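YcaO (Methanopyrus kandleri, PDB 6CIB) binds ADP and magnesium ions and, as a YcaO-family enzyme, probably takes part in the ATP-dependent thioamidation of peptide backbones. Local coordinates at residues V5-A13 with S238-R247; L153-L163 with L313-V324. All blocks are in the same frame, centred on the assembly; numbering follows the deposited sequence.

Interaction 1: V5-A13 with S238-R247; sequences VYDVEGFRA and SPDPEMAVLR. With ADP (adenosine-5'-diphosphate), chain G.
The Phe11 ring receives the selenomethionine methyl of Met243 over one face, with CE 3.7 Å from the ring centroid and 16° off the normal. The selenium follows obliquely, SE lying 3.5 Å from Phe11 CE2, a Met-aromatic contact made with selenium. At the ring's edge, near its plane, Ser238 OG approaches Phe11 CZ, while Pro239 CG meets the same carbon obliquely. The Met243 chain is extended as far as SE and then bends (chi3 -75°), which swings the methyl over the ring and up to Asp7 O, 3.3 Å from CE. The second flat group, the Arg247 guanidinium, carries Glu9 O at its edge: NE donates to it at 2.7 Å (164°) and NH2 at 3.2 Å, so two nitrogens grip one carbonyl oxygen side-on. Arg12, on the nucleotide side of the loop, lies with one guanidinium face over the adenine of ADP, and its NH2 donates in plane to the ribose O2' at 3.0 Å.

Farther along helix 241-260, Leu246 CD2 touches Val8 CG1 at 3.7 Å. At the helix start Asp240 is the N-cap, its OD1 accepting from Glu242 N, while its OD2 is bridged by a water to Asp7 O.

The loop thus meets the helix through apolar packing, with a direct arginine-carbonyl pair and a water bridge beside it. Because Arg247 holds the carbonyl of Glu9, three residues before Arg12, its bonds probably help fix the path of the nucleotide-binding loop, and its charge is likely to polarise the Glu9-Gly10 peptide.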
loop_
_atom_site.group_PDB
_atom_site.type_symbol
_atom_site.label_atom_id
_atom_site.label_comp_id
_atom_site.label_asym_id
_atom_site.label_seq_id
_atom_site.Cartn_x
_atom_site.Cartn_y
_atom_site.Cartn_z
ATOM N N VAL A 5 1.342 1.644 20.487
ATOM C CA VAL A 5 1.854 2.845 21.160
ATOM C C VAL A 5 1.956 4.017 20.180
ATOM O O VAL A 5 2.220 5.145 20.574
ATOM C CB VAL A 5 3.218 2.599 21.870
ATOM C CG1 VAL A 5 3.107 1.478 22.903
ATOM C CG2 VAL A 5 4.332 2.305 20.866
ATOM N N TYR A 6 1.746 3.731 18.898
ATOM C CA TYR A 6 1.892 4.733 17.843
ATOM C C TYR A 6 0.886 4.482 16.735
ATOM O O TYR A 6 0.793 3.369 16.199
ATOM C CB TYR A 6 3.338 4.736 17.320
ATOM C CG TYR A 6 3.658 5.839 16.344
ATOM C CD1 TYR A 6 4.024 7.112 16.785
ATOM C CD2 TYR A 6 3.603 5.604 14.964
ATOM C CE1 TYR A 6 4.328 8.123 15.875
ATOM C CE2 TYR A 6 3.908 6.600 14.051
ATOM C CZ TYR A 6 4.271 7.852 14.509
ATOM O OH TYR A 6 4.568 8.826 13.588
ATOM N N ASP A 7 0.117 5.516 16.403
ATOM C CA ASP A 7 -0.923 5.379 15.386
ATOM C C ASP A 7 -1.103 6.627 14.526
ATOM O O ASP A 7 -2.223 7.068 14.281
ATOM C CB ASP A 7 -2.246 4.896 16.013
ATOM C CG ASP A 7 -2.901 5.936 16.916
ATOM O OD1 ASP A 7 -2.235 6.900 17.370
ATOM O OD2 ASP A 7 -4.113 5.779 17.158
ATOM N N VAL A 8 0.012 7.175 14.045
ATOM C CA VAL A 8 -0.016 8.343 13.173
ATOM C C VAL A 8 -0.113 7.860 11.699
ATOM O O VAL A 8 -1.211 7.846 11.127
ATOM C CB VAL A 8 1.161 9.309 13.482
ATOM C CG1 VAL A 8 1.094 10.565 12.630
ATOM C CG2 VAL A 8 1.159 9.699 14.961
ATOM N N GLU A 9 1.007 7.417 11.121
ATOM C CA GLU A 9 1.047 6.909 9.742
ATOM C C GLU A 9 0.582 5.462 9.617
ATOM O O GLU A 9 0.174 5.044 8.541
ATOM C CB GLU A 9 2.464 7.011 9.155
ATOM C CG GLU A 9 2.979 8.425 8.972
ATOM C CD GLU A 9 3.579 9.011 10.233
ATOM O OE1 GLU A 9 3.605 8.330 11.284
ATOM O OE2 GLU A 9 4.034 10.163 10.168
ATOM N N GLY A 10 0.687 4.702 10.709
ATOM C CA GLY A 10 0.273 3.298 10.760
ATOM C C GLY A 10 0.224 2.824 12.210
ATOM O O GLY A 10 0.543 3.594 13.123
ATOM N N PHE A 11 -0.164 1.562 12.413
ATOM C CA PHE A 11 -0.328 0.976 13.750
ATOM C C PHE A 11 0.933 0.227 14.167
ATOM O O PHE A 11 1.278 -0.810 13.595
ATOM C CB PHE A 11 -1.554 0.057 13.792
ATOM C CG PHE A 11 -2.827 0.727 13.363
ATOM C CD1 PHE A 11 -3.555 1.524 14.260
ATOM C CD2 PHE A 11 -3.306 0.568 12.060
ATOM C CE1 PHE A 11 -4.729 2.149 13.856
ATOM C CE2 PHE A 11 -4.477 1.183 11.655
ATOM C CZ PHE A 11 -5.193 1.970 12.551
ATOM N N ARG A 12 1.618 0.775 15.165
ATOM C CA ARG A 12 2.969 0.344 15.515
ATOM C C ARG A 12 3.142 0.048 17.003
ATOM O O ARG A 12 2.578 0.736 17.856
ATOM C CB ARG A 12 4.002 1.389 15.055
ATOM C CG ARG A 12 3.967 1.759 13.569
ATOM C CD ARG A 12 4.309 0.570 12.669
ATOM N NE ARG A 12 4.080 0.865 11.251
ATOM C CZ ARG A 12 4.319 0.018 10.249
ATOM N NH1 ARG A 12 4.821 -1.193 10.478
ATOM N NH2 ARG A 12 4.063 0.391 9.002
ATOM N N ALA A 13 3.934 -0.980 17.289
ATOM C CA ALA A 13 4.211 -1.431 18.655
ATOM C C ALA A 13 5.410 -0.706 19.276
ATOM O O ALA A 13 5.705 -0.887 20.462
ATOM C CB ALA A 13 4.428 -2.941 18.665
ATOM N N SER A 238 -7.479 2.903 6.289
ATOM C CA SER A 238 -7.415 2.657 7.730
ATOM C C SER A 238 -8.815 2.524 8.332
ATOM O O SER A 238 -9.760 3.125 7.808
ATOM C CB SER A 238 -6.698 3.805 8.423
ATOM O OG SER A 238 -6.596 3.566 9.814
ATOM N N PRO A 239 -8.953 1.743 9.427
ATOM C CA PRO A 239 -10.155 1.830 10.276
ATOM C C PRO A 239 -10.347 3.225 10.883
ATOM O O PRO A 239 -11.465 3.600 11.224
ATOM C CB PRO A 239 -9.888 0.796 11.382
ATOM C CG PRO A 239 -8.414 0.563 11.351
ATOM C CD PRO A 239 -8.059 0.665 9.893
ATOM N N ASP A 240 -9.254 3.976 11.006
ATOM C CA ASP A 240 -9.295 5.353 11.439
ATOM C C ASP A 240 -9.290 6.260 10.199
ATOM O O ASP A 240 -8.268 6.367 9.523
ATOM C CB ASP A 240 -8.098 5.634 12.364
ATOM C CG ASP A 240 -8.021 7.084 12.832
ATOM O OD1 ASP A 240 -8.836 7.937 12.408
ATOM O OD2 ASP A 240 -7.116 7.369 13.644
ATOM N N PRO A 241 -10.427 6.939 9.916
ATOM C CA PRO A 241 -10.502 7.785 8.710
ATOM C C PRO A 241 -9.467 8.922 8.672
ATOM O O PRO A 241 -9.030 9.313 7.585
ATOM C CB PRO A 241 -11.935 8.329 8.744
ATOM C CG PRO A 241 -12.364 8.228 10.175
ATOM C CD PRO A 241 -11.675 7.005 10.711
ATOM N N GLU A 242 -9.072 9.422 9.844
ATOM C CA GLU A 242 -8.021 10.441 9.958
ATOM C C GLU A 242 -6.660 9.945 9.456
ATOM O O GLU A 242 -5.935 10.702 8.833
ATOM C CB GLU A 242 -7.881 10.938 11.401
ATOM C CG GLU A 242 -8.979 11.883 11.872
ATOM C CD GLU A 242 -8.834 12.234 13.344
ATOM O OE1 GLU A 242 -7.947 13.041 13.696
ATOM O OE2 GLU A 242 -9.598 11.687 14.160
HETATM N N MSE A 243 -6.333 8.682 9.739
HETATM C CA MSE A 243 -5.099 8.040 9.260
HETATM C C MSE A 243 -5.154 7.852 7.769
HETATM O O MSE A 243 -4.155 8.071 7.083
HETATM C CB MSE A 243 -4.879 6.695 9.956
HETATM C CG MSE A 243 -3.556 6.053 9.525
HETATM SE SE MSE A 243 -3.404 4.200 10.163
HETATM C CE MSE A 243 -3.024 4.761 12.003
ATOM N N ALA A 244 -6.318 7.445 7.259
ATOM C CA ALA A 244 -6.530 7.282 5.813
ATOM C C ALA A 244 -6.286 8.583 5.037
ATOM O O ALA A 244 -5.667 8.557 3.966
ATOM C CB ALA A 244 -7.931 6.737 5.526
ATOM N N VAL A 245 -6.759 9.706 5.586
ATOM C CA VAL A 245 -6.537 11.039 5.001
ATOM C C VAL A 245 -5.038 11.369 5.016
ATOM O O VAL A 245 -4.477 11.798 3.991
ATOM C CB VAL A 245 -7.320 12.141 5.765
ATOM C CG1 VAL A 245 -6.983 13.540 5.255
ATOM C CG2 VAL A 245 -8.815 11.904 5.658
ATOM N N LEU A 246 -4.410 11.173 6.181
ATOM C CA LEU A 246 -2.985 11.439 6.354
ATOM C C LEU A 246 -2.135 10.640 5.358
ATOM O O LEU A 246 -1.263 11.201 4.691
ATOM C CB LEU A 246 -2.535 11.169 7.801
ATOM C CG LEU A 246 -1.036 11.375 8.056
ATOM C CD1 LEU A 246 -0.637 12.840 7.886
ATOM C CD2 LEU A 246 -0.649 10.857 9.429
ATOM N N ARG A 247 -2.418 9.345 5.249
ATOM C CA ARG A 247 -1.706 8.476 4.310
ATOM C C ARG A 247 -1.787 8.955 2.866
ATOM O O ARG A 247 -0.776 8.980 2.178
ATOM C CB ARG A 247 -2.214 7.048 4.416
ATOM C CG ARG A 247 -1.711 6.316 5.639
ATOM C CD ARG A 247 -2.451 5.003 5.816
ATOM N NE ARG A 247 -1.676 4.159 6.713
ATOM C CZ ARG A 247 -1.650 2.828 6.707
ATOM N NH1 ARG A 247 -2.383 2.115 5.843
ATOM N NH2 ARG A 247 -0.861 2.210 7.580
HETATM P PB ADP G . 3.350 2.239 2.650
HETATM O O1B ADP G . 3.312 0.877 3.311
HETATM O O2B ADP G . 1.993 2.776 2.239
HETATM O O3B ADP G . 4.417 2.409 1.595
HETATM P PA ADP G . 5.095 3.675 4.470
HETATM O O1A ADP G . 4.726 4.295 5.791
HETATM O O2A ADP G . 5.804 4.560 3.480
HETATM O O3A ADP G . 3.684 3.222 3.882
HETATM O "O5'" ADP G . 5.954 2.350 4.768
HETATM C "C5'" ADP G . 6.903 1.726 3.884
HETATM C "C4'" ADP G . 7.336 0.374 4.482
HETATM O "O4'" ADP G . 7.928 0.576 5.775
HETATM C "C3'" ADP G . 6.170 -0.588 4.732
HETATM O "O3'" ADP G . 6.628 -1.950 4.622
HETATM C "C2'" ADP G . 5.780 -0.307 6.172
HETATM O "O2'" ADP G . 5.086 -1.395 6.774
HETATM C "C1'" ADP G . 7.138 -0.033 6.812
HETATM N N9 ADP G . 7.070 0.896 7.962
HETATM C C8 ADP G . 6.676 2.182 7.906
HETATM N N7 ADP G . 6.725 2.756 9.130
HETATM C C5 ADP G . 7.178 1.838 9.990
HETATM C C6 ADP G . 7.470 1.805 11.442
HETATM N N6 ADP G . 7.282 2.909 12.203
HETATM N N1 ADP G . 7.922 0.638 11.963
HETATM C C2 ADP G . 8.113 -0.470 11.207
HETATM N N3 ADP G . 7.872 -0.504 9.877
HETATM C C4 ADP G . 7.411 0.604 9.222
HETATM O O HOH W 1 -4.679 8.427 13.708
#

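Interaction 2: L153-L163 with L313-V324. With ADP (adenosine-5'-diphosphate), chain G.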
loop_
_atom_site.group_PDB
_atom_site.type_symbol
_atom_site.label_atom_id
_atom_site.label_comp_id
_atom_site.label_asym_id
_atom_site.label_seq_id
_atom_site.Cartn_x
_atom_site.Cartn_y
_atom_site.Cartn_z
ATOM N N LEU A 153 6.928 -6.268 14.026
ATOM C CA LEU A 153 6.231 -7.510 14.329
ATOM C C LEU A 153 5.438 -7.941 13.123
ATOM O O LEU A 153 5.054 -7.108 12.295
ATOM C CB LEU A 153 5.296 -7.345 15.537
ATOM C CG LEU A 153 5.875 -6.883 16.890
ATOM C CD1 LEU A 153 4.742 -6.666 17.872
ATOM C CD2 LEU A 153 6.871 -7.876 17.478
ATOM N N ARG A 154 5.175 -9.242 13.034
ATOM C CA ARG A 154 4.414 -9.786 11.920
ATOM C C ARG A 154 3.013 -9.163 11.834
ATOM O O ARG A 154 2.538 -8.892 10.730
ATOM C CB ARG A 154 4.438 -11.333 11.927
ATOM C CG ARG A 154 3.294 -12.071 12.601
ATOM C CD ARG A 154 2.347 -12.648 11.558
ATOM N NE ARG A 154 1.405 -13.614 12.125
ATOM C CZ ARG A 154 0.076 -13.493 12.139
ATOM N NH1 ARG A 154 -0.538 -12.448 11.606
ATOM N NH2 ARG A 154 -0.655 -14.445 12.692
ATOM N N GLU A 155 2.400 -8.871 12.991
ATOM C CA GLU A 155 1.078 -8.222 13.048
ATOM C C GLU A 155 1.076 -6.844 12.386
ATOM O O GLU A 155 0.141 -6.528 11.650
ATOM C CB GLU A 155 0.546 -8.106 14.479
ATOM C CG GLU A 155 0.060 -9.423 15.081
ATOM C CD GLU A 155 1.169 -10.228 15.737
ATOM O OE1 GLU A 155 2.368 -9.867 15.616
ATOM O OE2 GLU A 155 0.842 -11.235 16.392
ATOM N N GLU A 156 2.122 -6.052 12.643
ATOM C CA GLU A 156 2.311 -4.740 11.995
ATOM C C GLU A 156 2.280 -4.866 10.479
ATOM O O GLU A 156 1.581 -4.115 9.807
ATOM C CB GLU A 156 3.659 -4.136 12.387
ATOM C CG GLU A 156 3.720 -3.452 13.737
ATOM C CD GLU A 156 5.024 -2.708 13.934
ATOM O OE1 GLU A 156 5.220 -2.141 15.024
ATOM O OE2 GLU A 156 5.859 -2.680 12.991
ATOM N N ALA A 157 3.057 -5.817 9.960
ATOM C CA ALA A 157 3.171 -6.085 8.524
ATOM C C ALA A 157 1.861 -6.623 7.937
ATOM O O ALA A 157 1.455 -6.207 6.850
ATOM C CB ALA A 157 4.327 -7.050 8.268
ATOM N N VAL A 158 1.198 -7.534 8.653
ATOM C CA VAL A 158 -0.113 -8.055 8.217
ATOM C C VAL A 158 -1.159 -6.945 8.098
ATOM O O VAL A 158 -1.821 -6.830 7.058
ATOM C CB VAL A 158 -0.619 -9.233 9.088
ATOM C CG1 VAL A 158 -2.033 -9.654 8.685
ATOM C CG2 VAL A 158 0.310 -10.422 8.940
ATOM N N ILE A 159 -1.278 -6.119 9.135
ATOM C CA ILE A 159 -2.200 -4.968 9.124
ATOM C C ILE A 159 -1.914 -4.053 7.920
ATOM O O ILE A 159 -2.831 -3.733 7.161
ATOM C CB ILE A 159 -2.153 -4.165 10.453
ATOM C CG1 ILE A 159 -2.749 -4.996 11.602
ATOM C CG2 ILE A 159 -2.880 -2.821 10.321
ATOM C CD1 ILE A 159 -2.306 -4.562 12.983
ATOM N N GLN A 160 -0.647 -3.656 7.764
ATOM C CA GLN A 160 -0.221 -2.769 6.680
ATOM C C GLN A 160 -0.510 -3.369 5.295
ATOM O O GLN A 160 -1.091 -2.693 4.438
ATOM C CB GLN A 160 1.270 -2.420 6.824
ATOM C CG GLN A 160 1.779 -1.329 5.879
ATOM C CD GLN A 160 1.495 0.083 6.379
ATOM O OE1 GLN A 160 0.905 0.277 7.449
ATOM N NE2 GLN A 160 1.925 1.081 5.608
ATOM N N GLY A 161 -0.102 -4.623 5.091
ATOM C CA GLY A 161 -0.333 -5.340 3.828
ATOM C C GLY A 161 -1.794 -5.502 3.450
ATOM O O GLY A 161 -2.156 -5.345 2.283
ATOM N N LEU A 162 -2.628 -5.807 4.449
ATOM C CA LEU A 162 -4.070 -6.008 4.247
ATOM C C LEU A 162 -4.791 -4.703 3.917
ATOM O O LEU A 162 -5.596 -4.660 2.987
ATOM C CB LEU A 162 -4.692 -6.661 5.475
ATOM C CG LEU A 162 -6.101 -7.244 5.389
ATOM C CD1 LEU A 162 -6.187 -8.329 4.323
ATOM C CD2 LEU A 162 -6.502 -7.796 6.752
ATOM N N LEU A 163 -4.489 -3.648 4.676
ATOM C CA LEU A 163 -4.993 -2.310 4.383
ATOM C C LEU A 163 -4.629 -1.844 2.976
ATOM O O LEU A 163 -5.473 -1.279 2.282
ATOM C CB LEU A 163 -4.555 -1.295 5.459
ATOM C CG LEU A 163 -5.244 -1.447 6.841
ATOM C CD1 LEU A 163 -4.670 -0.469 7.855
ATOM C CD2 LEU A 163 -6.763 -1.308 6.768
ATOM N N LEU A 313 -2.516 -4.842 19.005
ATOM C CA LEU A 313 -2.116 -5.216 17.661
ATOM C C LEU A 313 -2.747 -6.536 17.206
ATOM O O LEU A 313 -3.167 -6.654 16.050
ATOM C CB LEU A 313 -0.590 -5.292 17.611
ATOM C CG LEU A 313 0.182 -4.883 16.362
ATOM C CD1 LEU A 313 -0.132 -3.467 15.889
ATOM C CD2 LEU A 313 1.666 -5.033 16.670
ATOM N N GLU A 314 -2.817 -7.508 18.122
ATOM C CA GLU A 314 -3.394 -8.832 17.858
ATOM C C GLU A 314 -4.881 -8.770 17.521
ATOM O O GLU A 314 -5.330 -9.415 16.575
ATOM C CB GLU A 314 -3.170 -9.786 19.051
ATOM C CG GLU A 314 -1.722 -10.199 19.293
ATOM C CD GLU A 314 -0.946 -9.245 20.191
ATOM O OE1 GLU A 314 -1.470 -8.180 20.584
ATOM O OE2 GLU A 314 0.216 -9.562 20.515
ATOM N N LYS A 315 -5.621 -7.998 18.315
ATOM C CA LYS A 315 -7.062 -7.773 18.154
ATOM C C LYS A 315 -7.351 -7.027 16.845
ATOM O O LYS A 315 -8.275 -7.387 16.102
ATOM C CB LYS A 315 -7.587 -6.973 19.365
ATOM C CG LYS A 315 -9.031 -6.484 19.297
ATOM C CD LYS A 315 -9.961 -7.356 20.121
ATOM C CE LYS A 315 -11.005 -6.512 20.840
ATOM N NZ LYS A 315 -11.747 -7.307 21.862
ATOM N N LEU A 316 -6.555 -5.991 16.575
ATOM C CA LEU A 316 -6.709 -5.197 15.354
ATOM C C LEU A 316 -6.532 -6.061 14.112
ATOM O O LEU A 316 -7.357 -5.996 13.196
ATOM C CB LEU A 316 -5.763 -3.983 15.341
ATOM C CG LEU A 316 -5.799 -3.048 14.128
ATOM C CD1 LEU A 316 -7.183 -2.453 13.908
ATOM C CD2 LEU A 316 -4.776 -1.947 14.305
ATOM N N THR A 317 -5.481 -6.888 14.119
ATOM C CA THR A 317 -5.196 -7.863 13.055
ATOM C C THR A 317 -6.387 -8.808 12.836
ATOM O O THR A 317 -6.858 -8.960 11.716
ATOM C CB THR A 317 -3.922 -8.690 13.366
ATOM O OG1 THR A 317 -2.821 -7.811 13.611
ATOM C CG2 THR A 317 -3.567 -9.630 12.208
ATOM N N GLU A 318 -6.847 -9.435 13.918
ATOM C CA GLU A 318 -7.987 -10.348 13.892
ATOM C C GLU A 318 -9.240 -9.674 13.309
ATOM O O GLU A 318 -9.857 -10.203 12.392
ATOM C CB GLU A 318 -8.246 -10.876 15.309
ATOM C CG GLU A 318 -9.259 -12.011 15.414
ATOM C CD GLU A 318 -9.667 -12.294 16.855
ATOM O OE1 GLU A 318 -8.785 -12.621 17.687
ATOM O OE2 GLU A 318 -10.878 -12.183 17.155
ATOM N N GLU A 319 -9.582 -8.494 13.827
ATOM C CA GLU A 319 -10.762 -7.752 13.369
ATOM C C GLU A 319 -10.693 -7.332 11.899
ATOM O O GLU A 319 -11.683 -7.462 11.176
ATOM C CB GLU A 319 -11.047 -6.560 14.282
ATOM C CG GLU A 319 -11.585 -6.979 15.651
ATOM C CD GLU A 319 -12.074 -5.818 16.495
ATOM O OE1 GLU A 319 -12.421 -4.755 15.937
ATOM O OE2 GLU A 319 -12.122 -5.976 17.732
ATOM N N LEU A 320 -9.522 -6.864 11.456
ATOM C CA LEU A 320 -9.316 -6.532 10.044
ATOM C C LEU A 320 -9.460 -7.744 9.139
ATOM O O LEU A 320 -10.139 -7.663 8.121
ATOM C CB LEU A 320 -7.977 -5.816 9.817
ATOM C CG LEU A 320 -7.912 -4.368 10.318
ATOM C CD1 LEU A 320 -6.492 -3.833 10.219
ATOM C CD2 LEU A 320 -8.887 -3.461 9.582
ATOM N N VAL A 321 -8.852 -8.867 9.534
ATOM C CA VAL A 321 -8.936 -10.129 8.770
ATOM C C VAL A 321 -10.401 -10.594 8.638
ATOM O O VAL A 321 -10.855 -10.965 7.543
ATOM C CB VAL A 321 -8.042 -11.233 9.387
ATOM C CG1 VAL A 321 -8.365 -12.610 8.811
ATOM C CG2 VAL A 321 -6.565 -10.918 9.170
ATOM N N GLU A 322 -11.126 -10.545 9.753
ATOM C CA GLU A 322 -12.540 -10.927 9.794
ATOM C C GLU A 322 -13.377 -10.122 8.791
ATOM O O GLU A 322 -14.130 -10.708 8.005
ATOM C CB GLU A 322 -13.089 -10.779 11.217
ATOM C CG GLU A 322 -12.642 -11.886 12.171
ATOM C CD GLU A 322 -13.125 -11.687 13.604
ATOM O OE1 GLU A 322 -13.496 -10.549 13.972
ATOM O OE2 GLU A 322 -13.123 -12.673 14.373
ATOM N N ARG A 323 -13.195 -8.796 8.795
ATOM C CA ARG A 323 -13.937 -7.887 7.912
ATOM C C ARG A 323 -13.645 -8.112 6.434
ATOM O O ARG A 323 -14.558 -8.079 5.613
ATOM C CB ARG A 323 -13.709 -6.417 8.292
ATOM C CG ARG A 323 -14.149 -6.038 9.706
ATOM C CD ARG A 323 -15.658 -5.905 9.861
ATOM N NE ARG A 323 -16.027 -5.555 11.234
ATOM C CZ ARG A 323 -17.198 -5.032 11.606
ATOM N NH1 ARG A 323 -18.155 -4.775 10.713
ATOM N NH2 ARG A 323 -17.413 -4.757 12.888
ATOM N N VAL A 324 -12.378 -8.365 6.106
ATOM C CA VAL A 324 -11.992 -8.718 4.736
ATOM C C VAL A 324 -12.535 -10.096 4.330
ATOM O O VAL A 324 -13.016 -10.260 3.204
ATOM C CB VAL A 324 -10.465 -8.616 4.492
ATOM C CG1 VAL A 324 -10.138 -8.911 3.034
ATOM C CG2 VAL A 324 -9.958 -7.221 4.840
HETATM P PB ADP G . 3.350 2.239 2.650
HETATM O O1B ADP G . 3.312 0.877 3.311
HETATM O O2B ADP G . 1.993 2.776 2.239
HETATM O O3B ADP G . 4.417 2.409 1.595
HETATM P PA ADP G . 5.095 3.675 4.470
HETATM O O1A ADP G . 4.726 4.295 5.791
HETATM O O2A ADP G . 5.804 4.560 3.480
HETATM O O3A ADP G . 3.684 3.222 3.882
HETATM O "O5'" ADP G . 5.954 2.350 4.768
HETATM C "C5'" ADP G . 6.903 1.726 3.884
HETATM C "C4'" ADP G . 7.336 0.374 4.482
HETATM O "O4'" ADP G . 7.928 0.576 5.775
HETATM C "C3'" ADP G . 6.170 -0.588 4.732
HETATM O "O3'" ADP G . 6.628 -1.950 4.622
HETATM C "C2'" ADP G . 5.780 -0.307 6.172
HETATM O "O2'" ADP G . 5.086 -1.395 6.774
HETATM C "C1'" ADP G . 7.138 -0.033 6.812
HETATM N N9 ADP G . 7.070 0.896 7.962
HETATM C C8 ADP G . 6.676 2.182 7.906
HETATM N N7 ADP G . 6.725 2.756 9.130
HETATM C C5 ADP G . 7.178 1.838 9.990
HETATM C C6 ADP G . 7.470 1.805 11.442
HETATM N N6 ADP G . 7.282 2.909 12.203
HETATM N N1 ADP G . 7.922 0.638 11.963
HETATM C C2 ADP G . 8.113 -0.470 11.207
HETATM N N3 ADP G . 7.872 -0.504 9.877
HETATM C C4 ADP G . 7.411 0.604 9.222
HETATM O O HOH W 2 1.770 -11.209 19.086
#
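Ile159 and Thr317 interlock at the tight centre of this helix pair, each a knob in the other's hole. Ile159 enters among Leu313, Leu316, Thr317 and Leu320; its CD1 comes within 3.3 Å of Thr317 OG1, while its CG2 branch meets Leu320 CD1 at 3.8 Å. Thr317 in turn sits among Arg154, Glu155, Val158 and Ile159, with CG2 against Val158 CG1. The Thr317 hydroxyl stands beside the backbone N (chi1 -55°), a setting from which OG1 turns back to donate to Leu313 O at 2.7 Å. Thr317 N reaches the same oxygen from the opposite face of its plane; the hydroxyl thus spends its proton within its own helix while Ile159 and Glu155 carbons lie against it. With an alanine here, Leu313 O would probably lose its second donor, and a gap would be likely to open beside Ile159 CD1 and Val158 CG1.

The helix segments approach to 9.5 Å between axes and run roughly the same way, 32° apart: a knobs-into-holes pair lying on the antiparallel sheet of the YcaO fold, where Leu162 and Val324 both reach strands 332-336 and 346-351. Leu162 continues the close packing, its CG 3.9 Å from Val324 CG2. Away from this seam, Gln160 NE2 donates to ADP O1B at 2.7 Å.

Leu153 CD1 and Leu313 CD2 still close the seam's apolar end, but along the outer flank, where Arg154 is exposed, the fit slackens. The Glu155 and Glu314 carboxylates, planes 65° apart, keep their OE2 atoms 4.5 Å from each other. One water donates to both, probably easing the like charges, while Glu314 OE2 also hydrogen-bonds to Thr2.

How the interactions relate
The two contacts have centres about 13 Å apart, and their segments alternate along the chain: 5-13, 153-163, 238-247, then 313-324. They meet largely through the N-terminal loop, which packs against helix 241-260 and also against helices 154-177 and 313-325, and directly where Pro239 packs on Leu163 and Leu316. Arg12 of interaction 1 forms a salt bridge with Glu156 of interaction 2, and Ala13 N probably hydrogen-bonds to the same carboxylate. Both contacts reach ADP, through Arg12 at the ribose and adenine and Gln160 at the beta-phosphate. The loop and helix 154-177, far apart in sequence, thereby share one nucleotide pocket, with helices 241-260 and 313-325 packed against them as a second layer, consistent with the family's ATP-binding role.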